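Local coordinates for EvdO2 (Micromonospora carbonacea, PDB 4XAB), which probably catalyses an oxidative cyclization in the biosynthesis of an orthosomycin antibiotic, as a metal-dependent oxygenase with a double-stranded beta-helix fold, at residues A[46-49]-A[55-58]; A[70-75]-A[120-125]; A[108-113]-A[139-144]; A[174-177]-A[181-184]; A[32-37]-A[91-96]. All blocks are in the same frame, centred on the assembly; numbering follows the deposited sequence.

Contact 1 of 5, residues A[46-49]-A[55-58]; sequences FVRR and EDFY
R49 and F57 form a hydrogen-bonded antiparallel pair, N of R49 lying 2.8 Å from O of F57 and N of F57 3.0 Å from O of R49, and R48 with Y58 is the adjoining non-hydrogen-bonded pair. Together they make a short two-stranded beta hairpin, 48-49 with 57-58, that follows helix 32-45. On one face, R48 lays its aliphatic part over the Y58 ring: CG of R48 stands 3.8 Å from the ring centroid and 20° off its normal, a CH-pi contact. The bends at chi2 and chi3 (-129° and -90°) then place the guanidinium with OH of Y58 over one face and NH1 near D56. R48 and D56 form a salt bridge by charge alone, since OD2 of D56 sits well out of the guanidinium plane, 3.6 Å from NH1 of R48. Y58 also packs inward on L117 of strand 110-118, and F46 joins it there. On the other face R49 runs fully extended beside F57, the two pointing the same way, and its NH1 goes on to a salt bridge with D59. The alkyl chain reaches the far end of the phenyl ring, with CD of R49 3.5 Å from CZ of F57.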
# COMPACT_ATOMS: atom_id res chain seq x y z
N PHE A 46 -12.60 -9.52 -6.97
CA PHE A 46 -12.89 -9.89 -5.60
C PHE A 46 -14.33 -10.36 -5.45
O PHE A 46 -15.19 -9.61 -5.00
CB PHE A 46 -12.65 -8.70 -4.67
CG PHE A 46 -11.20 -8.36 -4.48
CD1 PHE A 46 -10.41 -9.08 -3.59
CD2 PHE A 46 -10.62 -7.32 -5.19
CE1 PHE A 46 -9.08 -8.77 -3.41
CE2 PHE A 46 -9.28 -7.00 -5.01
CZ PHE A 46 -8.51 -7.73 -4.12
N VAL A 47 -14.57 -11.60 -5.83
CA VAL A 47 -15.93 -12.13 -5.76
C VAL A 47 -16.25 -12.60 -4.36
O VAL A 47 -15.58 -13.49 -3.83
CB VAL A 47 -16.12 -13.29 -6.74
CG1 VAL A 47 -17.51 -13.87 -6.56
CG2 VAL A 47 -15.92 -12.80 -8.16
N ARG A 48 -17.27 -12.01 -3.75
CA ARG A 48 -17.74 -12.51 -2.47
C ARG A 48 -18.65 -13.71 -2.74
O ARG A 48 -19.64 -13.60 -3.44
CB ARG A 48 -18.48 -11.42 -1.68
CG ARG A 48 -18.23 -11.53 -0.20
CD ARG A 48 -19.51 -11.52 0.58
NE ARG A 48 -19.92 -10.17 0.94
CZ ARG A 48 -20.04 -9.74 2.19
NH1 ARG A 48 -19.78 -10.57 3.20
NH2 ARG A 48 -20.42 -8.49 2.44
N ARG A 49 -18.27 -14.87 -2.21
CA ARG A 49 -18.90 -16.12 -2.57
C ARG A 49 -19.57 -16.75 -1.35
O ARG A 49 -19.00 -16.73 -0.26
CB ARG A 49 -17.86 -17.09 -3.17
CG ARG A 49 -18.38 -18.50 -3.46
CD ARG A 49 -17.36 -19.29 -4.28
NE ARG A 49 -17.74 -20.68 -4.47
CZ ARG A 49 -17.08 -21.53 -5.25
NH1 ARG A 49 -16.02 -21.11 -5.92
NH2 ARG A 49 -17.49 -22.79 -5.37
N GLU A 55 -20.47 -19.18 6.18
CA GLU A 55 -19.78 -17.90 6.08
C GLU A 55 -19.30 -17.64 4.65
O GLU A 55 -18.76 -18.53 4.00
CB GLU A 55 -18.59 -17.85 7.04
CG GLU A 55 -18.98 -17.59 8.48
CD GLU A 55 -19.57 -16.21 8.68
OE1 GLU A 55 -20.79 -16.11 8.90
OE2 GLU A 55 -18.80 -15.22 8.62
N ASP A 56 -19.50 -16.41 4.18
CA ASP A 56 -19.02 -16.03 2.86
C ASP A 56 -17.51 -15.95 2.89
O ASP A 56 -16.91 -15.78 3.95
CB ASP A 56 -19.56 -14.67 2.41
CG ASP A 56 -21.07 -14.63 2.33
OD1 ASP A 56 -21.71 -15.70 2.24
OD2 ASP A 56 -21.61 -13.51 2.36
N PHE A 57 -16.90 -16.07 1.72
CA PHE A 57 -15.47 -15.88 1.59
C PHE A 57 -15.19 -15.22 0.26
O PHE A 57 -15.98 -15.36 -0.68
CB PHE A 57 -14.71 -17.21 1.72
CG PHE A 57 -15.02 -18.21 0.63
CD1 PHE A 57 -14.17 -18.33 -0.46
CD2 PHE A 57 -16.13 -19.03 0.71
CE1 PHE A 57 -14.44 -19.26 -1.46
CE2 PHE A 57 -16.40 -19.96 -0.28
CZ PHE A 57 -15.55 -20.07 -1.37
N TYR A 58 -14.10 -14.48 0.17
CA TYR A 58 -13.70 -13.91 -1.10
C TYR A 58 -12.95 -14.96 -1.89
O TYR A 58 -12.06 -15.62 -1.36
CB TYR A 58 -12.87 -12.64 -0.89
CG TYR A 58 -13.74 -11.46 -0.54
CD1 TYR A 58 -14.34 -10.70 -1.53
CD2 TYR A 58 -14.00 -11.13 0.79
CE1 TYR A 58 -15.16 -9.63 -1.21
CE2 TYR A 58 -14.82 -10.06 1.11
CZ TYR A 58 -15.39 -9.31 0.11
OH TYR A 58 -16.21 -8.25 0.43

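Contact 2 of 5, residues A[70-75]-A[120-125]; sequences PLLPQI and PRYGAP
The Y122 side chain reaches across to the loop residues P70-L72 and makes every direct contact between the two segments, joining a loop of the double-stranded beta-helix to the approach of an edge strand. Residues 120-125 follow strand 110-118, whereas 70-73 lead into strand 74-76, which pairs with that same strand. With CG anti to the backbone N (chi1 -174°), the Y122 ring is carried out from its loop to the other segment. The tight part lies at L72: its CD1 methyl comes obliquely to the ring, 3.6 Å from CE2 of Y122, and the two side chains cross at about a right angle. The L72 side chain also touches I116 and K118 of strand 110-118, and it lies about 9 Å from the nickel ion and about 5 Å from a bound imidazole, which places this packing near the metal site.

The loose part lies at P70, which is exposed. Its CB approaches the ring at the edge, at 4.4 Å from CE1 of Y122, a distance of thin packing. The polar link is equally slack. N of L72 comes near the hydroxyl, but its angle is too poor for a bond. Across these two segments the phenol donates one weak hydrogen bond, OH of Y122 to O of P70 at 3.4 Å.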
# COMPACT_ATOMS: atom_id res chain seq x y z
N PRO A 70 -8.11 -15.16 9.68
CA PRO A 70 -8.30 -14.63 8.32
C PRO A 70 -7.20 -13.68 7.89
O PRO A 70 -6.60 -12.98 8.70
CB PRO A 70 -9.65 -13.90 8.41
CG PRO A 70 -9.88 -13.68 9.87
CD PRO A 70 -9.23 -14.84 10.57
N LEU A 71 -6.91 -13.70 6.59
CA LEU A 71 -5.95 -12.78 6.01
C LEU A 71 -6.69 -11.68 5.30
O LEU A 71 -7.80 -11.87 4.83
CB LEU A 71 -5.03 -13.49 5.02
CG LEU A 71 -4.18 -14.66 5.50
CD1 LEU A 71 -3.37 -15.19 4.33
CD2 LEU A 71 -3.28 -14.24 6.65
N LEU A 72 -6.05 -10.52 5.20
CA LEU A 72 -6.61 -9.42 4.43
C LEU A 72 -6.70 -9.85 2.97
O LEU A 72 -5.70 -10.25 2.39
CB LEU A 72 -5.73 -8.19 4.57
CG LEU A 72 -6.24 -6.87 4.01
CD1 LEU A 72 -7.53 -6.50 4.72
CD2 LEU A 72 -5.18 -5.80 4.19
N PRO A 73 -7.90 -9.80 2.39
CA PRO A 73 -8.03 -10.17 0.97
C PRO A 73 -7.14 -9.30 0.08
O PRO A 73 -7.25 -8.07 0.09
CB PRO A 73 -9.51 -9.92 0.67
CG PRO A 73 -10.17 -10.08 1.99
CD PRO A 73 -9.21 -9.52 3.00
N GLN A 74 -6.27 -9.93 -0.68
CA GLN A 74 -5.39 -9.17 -1.55
C GLN A 74 -4.91 -9.98 -2.73
O GLN A 74 -4.83 -11.20 -2.68
CB GLN A 74 -4.20 -8.61 -0.76
CG GLN A 74 -3.42 -9.60 0.06
CD GLN A 74 -2.72 -8.94 1.24
OE1 GLN A 74 -2.87 -9.37 2.38
NE2 GLN A 74 -1.96 -7.89 0.96
N ILE A 75 -4.62 -9.27 -3.81
CA ILE A 75 -4.12 -9.87 -5.03
C ILE A 75 -2.80 -9.21 -5.42
O ILE A 75 -2.77 -8.02 -5.72
CB ILE A 75 -5.13 -9.74 -6.19
CG1 ILE A 75 -6.45 -10.41 -5.81
CG2 ILE A 75 -4.57 -10.34 -7.46
CD1 ILE A 75 -7.61 -10.04 -6.71
N PRO A 120 -16.19 -5.61 4.96
CA PRO A 120 -16.94 -4.96 6.04
C PRO A 120 -16.65 -5.64 7.37
O PRO A 120 -16.54 -6.87 7.41
CB PRO A 120 -18.41 -5.17 5.64
CG PRO A 120 -18.38 -5.50 4.18
CD PRO A 120 -17.07 -6.19 3.93
N ARG A 121 -16.50 -4.85 8.42
CA ARG A 121 -16.29 -5.34 9.78
C ARG A 121 -15.04 -6.18 9.92
O ARG A 121 -14.91 -6.96 10.87
CB ARG A 121 -17.51 -6.13 10.24
CG ARG A 121 -18.75 -5.27 10.32
CD ARG A 121 -18.52 -4.11 11.25
NE ARG A 121 -19.70 -3.25 11.38
CZ ARG A 121 -19.80 -2.25 12.25
NH1 ARG A 121 -18.79 -1.99 13.07
NH2 ARG A 121 -20.90 -1.52 12.31
N TYR A 122 -14.09 -6.01 9.00
CA TYR A 122 -12.82 -6.70 9.11
C TYR A 122 -12.07 -6.14 10.31
O TYR A 122 -11.66 -4.98 10.29
CB TYR A 122 -12.00 -6.55 7.83
CG TYR A 122 -10.73 -7.38 7.86
CD1 TYR A 122 -10.79 -8.76 7.77
CD2 TYR A 122 -9.49 -6.78 8.02
CE1 TYR A 122 -9.65 -9.53 7.81
CE2 TYR A 122 -8.34 -7.55 8.07
CZ TYR A 122 -8.43 -8.92 7.96
OH TYR A 122 -7.29 -9.68 8.00
N GLY A 123 -11.89 -6.96 11.34
CA GLY A 123 -11.44 -6.47 12.63
C GLY A 123 -9.94 -6.47 12.91
O GLY A 123 -9.51 -5.91 13.92
N ALA A 124 -9.15 -7.06 12.02
CA ALA A 124 -7.70 -7.02 12.19
C ALA A 124 -7.12 -5.74 11.59
O ALA A 124 -7.48 -5.34 10.48
CB ALA A 124 -7.05 -8.23 11.54
N PRO A 125 -6.21 -5.09 12.34
CA PRO A 125 -5.46 -3.98 11.75
C PRO A 125 -4.34 -4.50 10.87
O PRO A 125 -4.04 -5.70 10.89
CB PRO A 125 -4.89 -3.27 12.98
CG PRO A 125 -4.63 -4.42 13.94
CD PRO A 125 -5.75 -5.41 13.70

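Contact 3 of 5, residues A[108-113]-A[139-144]; sequences ELEFYG and WRRRGL
E110 and R141 meet through a single polar bridge, with no apolar packing between their segments. NH1 of R141 donates to OE1 of E110 at 3.2 Å, with an N-H...O angle of 141°, so the bond is bent as well as long. Its direction is unfavourable too: the donor comes from above the carboxylate plane, 58° out of it, and the two flat groups stand nearly perpendicular. The charges attract, but the geometry is far from a paired, end-on grip. E110 is extended beyond CG and R141 from CG to NE, and the two cross at about a right angle, which brings NH1 closest to the acid.

The stronger partner of that nitrogen is the S235 carbonyl oxygen, so NH1 serves two acceptors. Next along the chain, R142 has its own partners: NH2 donates to O of L102, and the backbone N to OG of S235. The main chain around E110 is paired with M234, whose side chain is touched by both E110 and R141. Strand 226-234 pairs with both 110-118 and 139-149, and the salt bridge is a surface link over this intervening strand, between strand 110-118 and the broken strand 139-149 of the double-stranded beta-helix.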
# COMPACT_ATOMS: atom_id res chain seq x y z
N GLU A 108 13.77 4.39 -15.48
CA GLU A 108 14.60 3.72 -14.47
C GLU A 108 13.77 2.96 -13.45
O GLU A 108 14.31 2.17 -12.68
CB GLU A 108 15.47 4.75 -13.74
CG GLU A 108 16.67 5.20 -14.53
CD GLU A 108 17.40 6.35 -13.86
OE1 GLU A 108 17.99 7.17 -14.59
OE2 GLU A 108 17.38 6.42 -12.62
N LEU A 109 12.47 3.21 -13.43
CA LEU A 109 11.63 2.63 -12.39
C LEU A 109 11.11 1.25 -12.76
O LEU A 109 10.52 1.07 -13.82
CB LEU A 109 10.45 3.55 -12.07
CG LEU A 109 10.87 4.96 -11.64
CD1 LEU A 109 9.66 5.87 -11.56
CD2 LEU A 109 11.59 4.90 -10.31
N GLU A 110 11.31 0.30 -11.86
CA GLU A 110 10.58 -0.96 -11.90
C GLU A 110 9.27 -0.77 -11.15
O GLU A 110 9.19 0.07 -10.26
CB GLU A 110 11.41 -2.08 -11.29
CG GLU A 110 12.63 -2.42 -12.12
CD GLU A 110 13.56 -3.39 -11.44
OE1 GLU A 110 13.07 -4.30 -10.74
OE2 GLU A 110 14.79 -3.23 -11.60
N PHE A 111 8.26 -1.56 -11.49
CA PHE A 111 6.96 -1.36 -10.87
C PHE A 111 6.11 -2.62 -10.86
O PHE A 111 6.34 -3.55 -11.62
CB PHE A 111 6.20 -0.23 -11.59
CG PHE A 111 6.16 -0.39 -13.09
CD1 PHE A 111 7.10 0.26 -13.89
CD2 PHE A 111 5.21 -1.19 -13.70
CE1 PHE A 111 7.08 0.11 -15.26
CE2 PHE A 111 5.19 -1.34 -15.08
CZ PHE A 111 6.12 -0.69 -15.86
N TYR A 112 5.12 -2.62 -9.98
CA TYR A 112 4.08 -3.64 -10.00
C TYR A 112 2.85 -3.13 -9.25
O TYR A 112 2.92 -2.14 -8.51
CB TYR A 112 4.58 -4.96 -9.41
CG TYR A 112 5.01 -4.87 -7.96
CD1 TYR A 112 6.32 -4.53 -7.62
CD2 TYR A 112 4.11 -5.11 -6.93
CE1 TYR A 112 6.71 -4.44 -6.30
CE2 TYR A 112 4.50 -5.02 -5.60
CZ TYR A 112 5.80 -4.69 -5.30
OH TYR A 112 6.19 -4.60 -3.99
N GLY A 113 1.74 -3.83 -9.43
CA GLY A 113 0.48 -3.45 -8.82
C GLY A 113 0.15 -4.35 -7.64
O GLY A 113 0.73 -5.42 -7.48
N TRP A 139 20.50 -5.83 -0.65
CA TRP A 139 20.25 -5.09 -1.89
C TRP A 139 19.31 -3.93 -1.61
O TRP A 139 18.16 -4.13 -1.23
CB TRP A 139 19.67 -6.02 -2.95
CG TRP A 139 20.61 -7.10 -3.27
CD1 TRP A 139 20.61 -8.38 -2.77
CD2 TRP A 139 21.76 -7.00 -4.12
NE1 TRP A 139 21.68 -9.09 -3.29
CE2 TRP A 139 22.40 -8.26 -4.11
CE3 TRP A 139 22.30 -5.97 -4.91
CZ2 TRP A 139 23.55 -8.52 -4.84
CZ3 TRP A 139 23.46 -6.23 -5.63
CH2 TRP A 139 24.06 -7.49 -5.60
N ARG A 140 19.81 -2.71 -1.81
CA ARG A 140 19.03 -1.54 -1.45
C ARG A 140 18.32 -1.00 -2.68
O ARG A 140 18.91 -0.91 -3.75
CB ARG A 140 19.92 -0.47 -0.82
CG ARG A 140 19.17 0.75 -0.28
CD ARG A 140 20.11 1.75 0.37
NE ARG A 140 19.43 2.98 0.77
CZ ARG A 140 19.32 4.06 -0.00
NH1 ARG A 140 19.84 4.06 -1.23
NH2 ARG A 140 18.69 5.14 0.45
N ARG A 141 17.04 -0.67 -2.54
CA ARG A 141 16.32 -0.00 -3.62
C ARG A 141 15.74 1.28 -3.05
O ARG A 141 15.28 1.28 -1.92
CB ARG A 141 15.19 -0.86 -4.17
CG ARG A 141 15.61 -2.14 -4.89
CD ARG A 141 14.34 -2.92 -5.24
NE ARG A 141 14.59 -4.24 -5.79
CZ ARG A 141 14.63 -4.52 -7.08
NH1 ARG A 141 14.46 -3.55 -7.98
NH2 ARG A 141 14.85 -5.76 -7.49
N ARG A 142 15.79 2.36 -3.82
CA ARG A 142 14.97 3.52 -3.51
C ARG A 142 13.58 3.26 -4.06
O ARG A 142 13.42 2.64 -5.11
CB ARG A 142 15.56 4.80 -4.11
CG ARG A 142 16.95 5.09 -3.59
CD ARG A 142 17.25 6.57 -3.56
NE ARG A 142 17.41 7.14 -4.89
CZ ARG A 142 16.62 8.08 -5.40
NH1 ARG A 142 15.61 8.57 -4.69
NH2 ARG A 142 16.85 8.54 -6.62
N GLY A 143 12.55 3.71 -3.37
CA GLY A 143 11.23 3.44 -3.90
C GLY A 143 10.11 3.97 -3.06
O GLY A 143 10.31 4.50 -1.96
N LEU A 144 8.91 3.81 -3.59
CA LEU A 144 7.74 4.27 -2.87
C LEU A 144 6.51 3.49 -3.33
O LEU A 144 6.56 2.72 -4.31
CB LEU A 144 7.54 5.78 -3.06
CG LEU A 144 7.52 6.37 -4.49
CD1 LEU A 144 6.25 6.00 -5.25
CD2 LEU A 144 7.64 7.89 -4.43

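Contact 4 of 5, residues A[174-177]-A[181-184]; sequences HHHI and DRIR
R182 lies across the ring of H176, and its aliphatic chain can be followed outward atom by atom. CB meets the imidazole rim, 3.6 Å from both NE2 and CD2 of H176. CG then sits over the middle of the ring, 3.5 Å from its centroid and only 5° off the normal, a CH-pi contact over the ring centre. CD moves on toward the far side, 3.5 Å from CE1 of H176, and NE of R182 still hovers over that end, 3.8 Å from the same CE1. Because the chain is extended from CG to NE, and CG stands beside the backbone N (chi1 -67°), the whole side chain can lie flat, and the guanidinium plane ends only 4° from that of the ring. The tip leaves H176 behind: NH1 forms a salt bridge with D250, and NH2 a hydrogen bond with N179.

The second pairing is I177 with R184. The methyl CG2 of I177 rests over one face of the R184 guanidinium, 3.6 Å from NH2, while CD1 of I177 packs 3.4 Å from O of R184.

Strand 175-176 pairs with strand 186-187, and the 3-10 turn 182-184 lies in the link between them, with N of R184 bonded to O of D181. No hydrogen bond joins the two segments; the turn is held to the strand by alkyl groups against flat polar ones, while the charged tip of R182 is probably balanced by D250.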
# COMPACT_ATOMS: atom_id res chain seq x y z
N HIS A 174 11.62 -5.78 13.51
CA HIS A 174 10.33 -6.37 13.18
C HIS A 174 10.31 -7.83 13.59
O HIS A 174 11.36 -8.46 13.77
CB HIS A 174 10.03 -6.27 11.67
CG HIS A 174 9.65 -4.90 11.20
ND1 HIS A 174 10.50 -3.81 11.27
CD2 HIS A 174 8.52 -4.45 10.59
CE1 HIS A 174 9.91 -2.75 10.75
NE2 HIS A 174 8.71 -3.11 10.33
N HIS A 175 9.12 -8.38 13.75
CA HIS A 175 8.98 -9.81 13.96
C HIS A 175 7.74 -10.27 13.23
O HIS A 175 6.88 -9.47 12.89
CB HIS A 175 8.89 -10.14 15.44
CG HIS A 175 7.85 -9.37 16.18
ND1 HIS A 175 6.59 -9.86 16.42
CD2 HIS A 175 7.89 -8.14 16.76
CE1 HIS A 175 5.89 -8.97 17.09
NE2 HIS A 175 6.66 -7.92 17.32
N HIS A 176 7.67 -11.56 12.95
CA HIS A 176 6.45 -12.09 12.38
C HIS A 176 5.34 -12.00 13.41
O HIS A 176 5.55 -12.25 14.59
CB HIS A 176 6.66 -13.52 11.89
CG HIS A 176 7.31 -13.59 10.54
ND1 HIS A 176 8.62 -13.97 10.37
CD2 HIS A 176 6.84 -13.30 9.31
CE1 HIS A 176 8.92 -13.93 9.09
NE2 HIS A 176 7.86 -13.52 8.42
N ILE A 177 4.16 -11.62 12.95
CA ILE A 177 2.98 -11.61 13.80
C ILE A 177 2.79 -13.01 14.41
O ILE A 177 2.49 -13.15 15.59
CB ILE A 177 1.73 -11.17 13.00
CG1 ILE A 177 1.88 -9.70 12.58
CG2 ILE A 177 0.48 -11.40 13.82
CD1 ILE A 177 1.07 -9.30 11.36
N ASP A 181 3.15 -18.81 11.17
CA ASP A 181 2.16 -18.40 10.18
C ASP A 181 2.62 -17.11 9.51
O ASP A 181 1.99 -16.05 9.61
CB ASP A 181 0.79 -18.24 10.84
CG ASP A 181 -0.36 -18.18 9.85
OD1 ASP A 181 -0.15 -18.44 8.65
OD2 ASP A 181 -1.49 -17.87 10.28
N ARG A 182 3.75 -17.19 8.81
CA ARG A 182 4.46 -16.00 8.37
C ARG A 182 3.72 -15.15 7.33
O ARG A 182 3.97 -13.95 7.21
CB ARG A 182 5.83 -16.40 7.84
CG ARG A 182 6.71 -16.93 8.94
CD ARG A 182 8.09 -17.32 8.46
NE ARG A 182 8.94 -17.69 9.59
CZ ARG A 182 10.23 -17.98 9.49
NH1 ARG A 182 10.82 -17.95 8.30
NH2 ARG A 182 10.93 -18.30 10.57
N ILE A 183 2.80 -15.77 6.60
CA ILE A 183 2.04 -15.06 5.59
C ILE A 183 1.18 -13.93 6.17
O ILE A 183 0.76 -13.03 5.44
CB ILE A 183 1.14 -16.04 4.79
CG1 ILE A 183 0.67 -15.39 3.48
CG2 ILE A 183 -0.02 -16.54 5.67
CD1 ILE A 183 -0.15 -16.32 2.60
N ARG A 184 0.95 -13.95 7.48
CA ARG A 184 0.18 -12.89 8.14
C ARG A 184 0.96 -11.59 8.14
O ARG A 184 0.38 -10.50 8.27
CB ARG A 184 -0.17 -13.29 9.58
CG ARG A 184 -1.21 -14.41 9.66
CD ARG A 184 -1.52 -14.78 11.10
NE ARG A 184 -2.13 -13.67 11.83
CZ ARG A 184 -2.39 -13.69 13.13
NH1 ARG A 184 -2.11 -14.77 13.85
NH2 ARG A 184 -2.95 -12.63 13.71

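Contact 5 of 5, residues A[32-37]-A[91-96]; sequences ESEVAW and FARCRS
E34 and R93 join helix 32-45 to helix 89-102 through one salt bridge, and no other residues of the two segments touch. The ionic and hydrogen-bonding parts coincide: R93 grips the carboxylate end-on with two nitrogens, NH1 to OE1 of E34 and NH2 to OE2 of E34, each at 2.9 Å. The second bond is the straighter, 168° at the hydrogen against 150°. Both oxygens use their syn lone pairs, and the two flat groups are nearly coplanar. OE2 stays in the guanidinium plane, while OE1 is slightly tilted from it.

The reach is set by torsions. The side chains approach from opposite directions; E34 is extended beyond CG, and R93, with CG anti to its N (chi1 -169°), bends at chi3 to present the NH1-NH2 edge.

Further hydrogen bonds come from outside the two segments. NH1 of R93 has its strongest partner in the V29 carbonyl, and OE1 of E34 accepts from the S31 backbone N, so both groups are tied to the residues just ahead of helix 32-45. Between the two segments there is no apolar contact; outside them R93 touches V7. With paired bonds on syn lone pairs and a second partner for each group, the carboxylate is probably ionised and its rotation probably restrained, even though the site is at the surface.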
# COMPACT_ATOMS: atom_id res chain seq x y z
N GLU A 32 -13.16 10.56 -11.16
CA GLU A 32 -14.37 9.83 -10.79
C GLU A 32 -14.66 8.69 -11.76
O GLU A 32 -15.10 7.62 -11.35
CB GLU A 32 -15.56 10.79 -10.71
CG GLU A 32 -16.80 10.18 -10.11
CD GLU A 32 -17.89 11.21 -9.86
OE1 GLU A 32 -17.70 12.38 -10.25
OE2 GLU A 32 -18.93 10.84 -9.27
N SER A 33 -14.40 8.91 -13.05
CA SER A 33 -14.67 7.88 -14.04
C SER A 33 -13.63 6.76 -13.98
O SER A 33 -13.96 5.59 -14.19
CB SER A 33 -14.72 8.48 -15.45
OG SER A 33 -13.44 8.89 -15.89
N GLU A 34 -12.38 7.11 -13.67
CA GLU A 34 -11.34 6.10 -13.49
C GLU A 34 -11.63 5.25 -12.26
O GLU A 34 -11.44 4.04 -12.28
CB GLU A 34 -9.96 6.76 -13.39
CG GLU A 34 -9.44 7.30 -14.72
CD GLU A 34 -8.19 8.17 -14.57
OE1 GLU A 34 -7.92 8.67 -13.46
OE2 GLU A 34 -7.48 8.35 -15.58
N VAL A 35 -12.09 5.88 -11.18
CA VAL A 35 -12.51 5.15 -9.99
C VAL A 35 -13.68 4.22 -10.29
O VAL A 35 -13.71 3.08 -9.83
CB VAL A 35 -12.91 6.13 -8.86
CG1 VAL A 35 -13.65 5.40 -7.73
CG2 VAL A 35 -11.69 6.84 -8.33
N ALA A 36 -14.64 4.69 -11.08
CA ALA A 36 -15.80 3.88 -11.43
C ALA A 36 -15.37 2.61 -12.17
O ALA A 36 -15.89 1.52 -11.91
CB ALA A 36 -16.79 4.67 -12.27
N TRP A 37 -14.41 2.75 -13.07
CA TRP A 37 -13.90 1.61 -13.82
C TRP A 37 -13.10 0.67 -12.92
O TRP A 37 -13.20 -0.56 -13.03
CB TRP A 37 -13.04 2.07 -14.99
CG TRP A 37 -12.55 0.92 -15.81
CD1 TRP A 37 -13.21 0.31 -16.83
CD2 TRP A 37 -11.30 0.24 -15.66
NE1 TRP A 37 -12.44 -0.71 -17.34
CE2 TRP A 37 -11.27 -0.78 -16.64
CE3 TRP A 37 -10.21 0.38 -14.80
CZ2 TRP A 37 -10.19 -1.64 -16.78
CZ3 TRP A 37 -9.14 -0.47 -14.94
CH2 TRP A 37 -9.13 -1.47 -15.92
N PHE A 91 -2.03 4.88 -14.38
CA PHE A 91 -0.70 4.32 -14.18
C PHE A 91 0.37 5.33 -14.60
O PHE A 91 1.34 5.57 -13.87
CB PHE A 91 -0.50 3.02 -14.96
CG PHE A 91 0.93 2.55 -14.97
CD1 PHE A 91 1.43 1.80 -13.92
CD2 PHE A 91 1.78 2.87 -16.03
CE1 PHE A 91 2.75 1.38 -13.92
CE2 PHE A 91 3.09 2.45 -16.03
CZ PHE A 91 3.57 1.70 -14.98
N ALA A 92 0.20 5.90 -15.78
CA ALA A 92 1.19 6.81 -16.34
C ALA A 92 1.37 8.02 -15.44
O ALA A 92 2.48 8.51 -15.25
CB ALA A 92 0.78 7.25 -17.74
N ARG A 93 0.24 8.49 -14.90
CA ARG A 93 0.20 9.64 -14.01
C ARG A 93 0.97 9.32 -12.73
O ARG A 93 1.76 10.13 -12.24
CB ARG A 93 -1.27 9.98 -13.70
CG ARG A 93 -1.54 11.29 -13.01
CD ARG A 93 -3.06 11.51 -12.84
NE ARG A 93 -3.78 11.34 -14.11
CZ ARG A 93 -4.79 10.48 -14.31
NH1 ARG A 93 -5.23 9.72 -13.31
NH2 ARG A 93 -5.37 10.39 -15.50
N CYS A 94 0.74 8.13 -12.21
CA CYS A 94 1.43 7.70 -10.99
C CYS A 94 2.93 7.50 -11.23
O CYS A 94 3.74 7.82 -10.35
CB CYS A 94 0.80 6.41 -10.46
SG CYS A 94 -0.82 6.67 -9.70
N ARG A 95 3.31 6.99 -12.40
CA ARG A 95 4.73 6.79 -12.71
C ARG A 95 5.44 8.15 -12.75
O ARG A 95 6.57 8.31 -12.28
CB ARG A 95 4.91 6.03 -14.03
CG ARG A 95 6.36 5.63 -14.35
CD ARG A 95 6.44 4.87 -15.68
NE ARG A 95 5.82 5.65 -16.76
CZ ARG A 95 5.40 5.15 -17.92
NH1 ARG A 95 5.53 3.86 -18.19
NH2 ARG A 95 4.84 5.96 -18.81
N SER A 96 4.75 9.14 -13.31
CA SER A 96 5.29 10.50 -13.37
C SER A 96 5.44 11.10 -11.98
O SER A 96 6.41 11.78 -11.70
CB SER A 96 4.40 11.39 -14.23
OG SER A 96 4.34 10.88 -15.55

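How the contacts relate
Contacts 1 and 2 are neighbours, their centres about 12 Å apart; CZ of F46 packs on CD1 of I75 at 3.6 Å. Contact 2 in turn touches contact 4, CD2 of L71 meeting CG of R184 at 3.7 Å. Separately, contacts 3 and 5 meet where F111 of the sheet packs edge-to-face on F91 of helix 89-102. Contacts 1 and 3 lie on opposite sides of the chain's centre, with centres about 32 Å apart, as do 4 and 5. The nickel ion, held by H129, D131 and H215, lies about 9 Å from the L72 side chain in contact 2 and about 11 Å from the I177 side chain in contact 4.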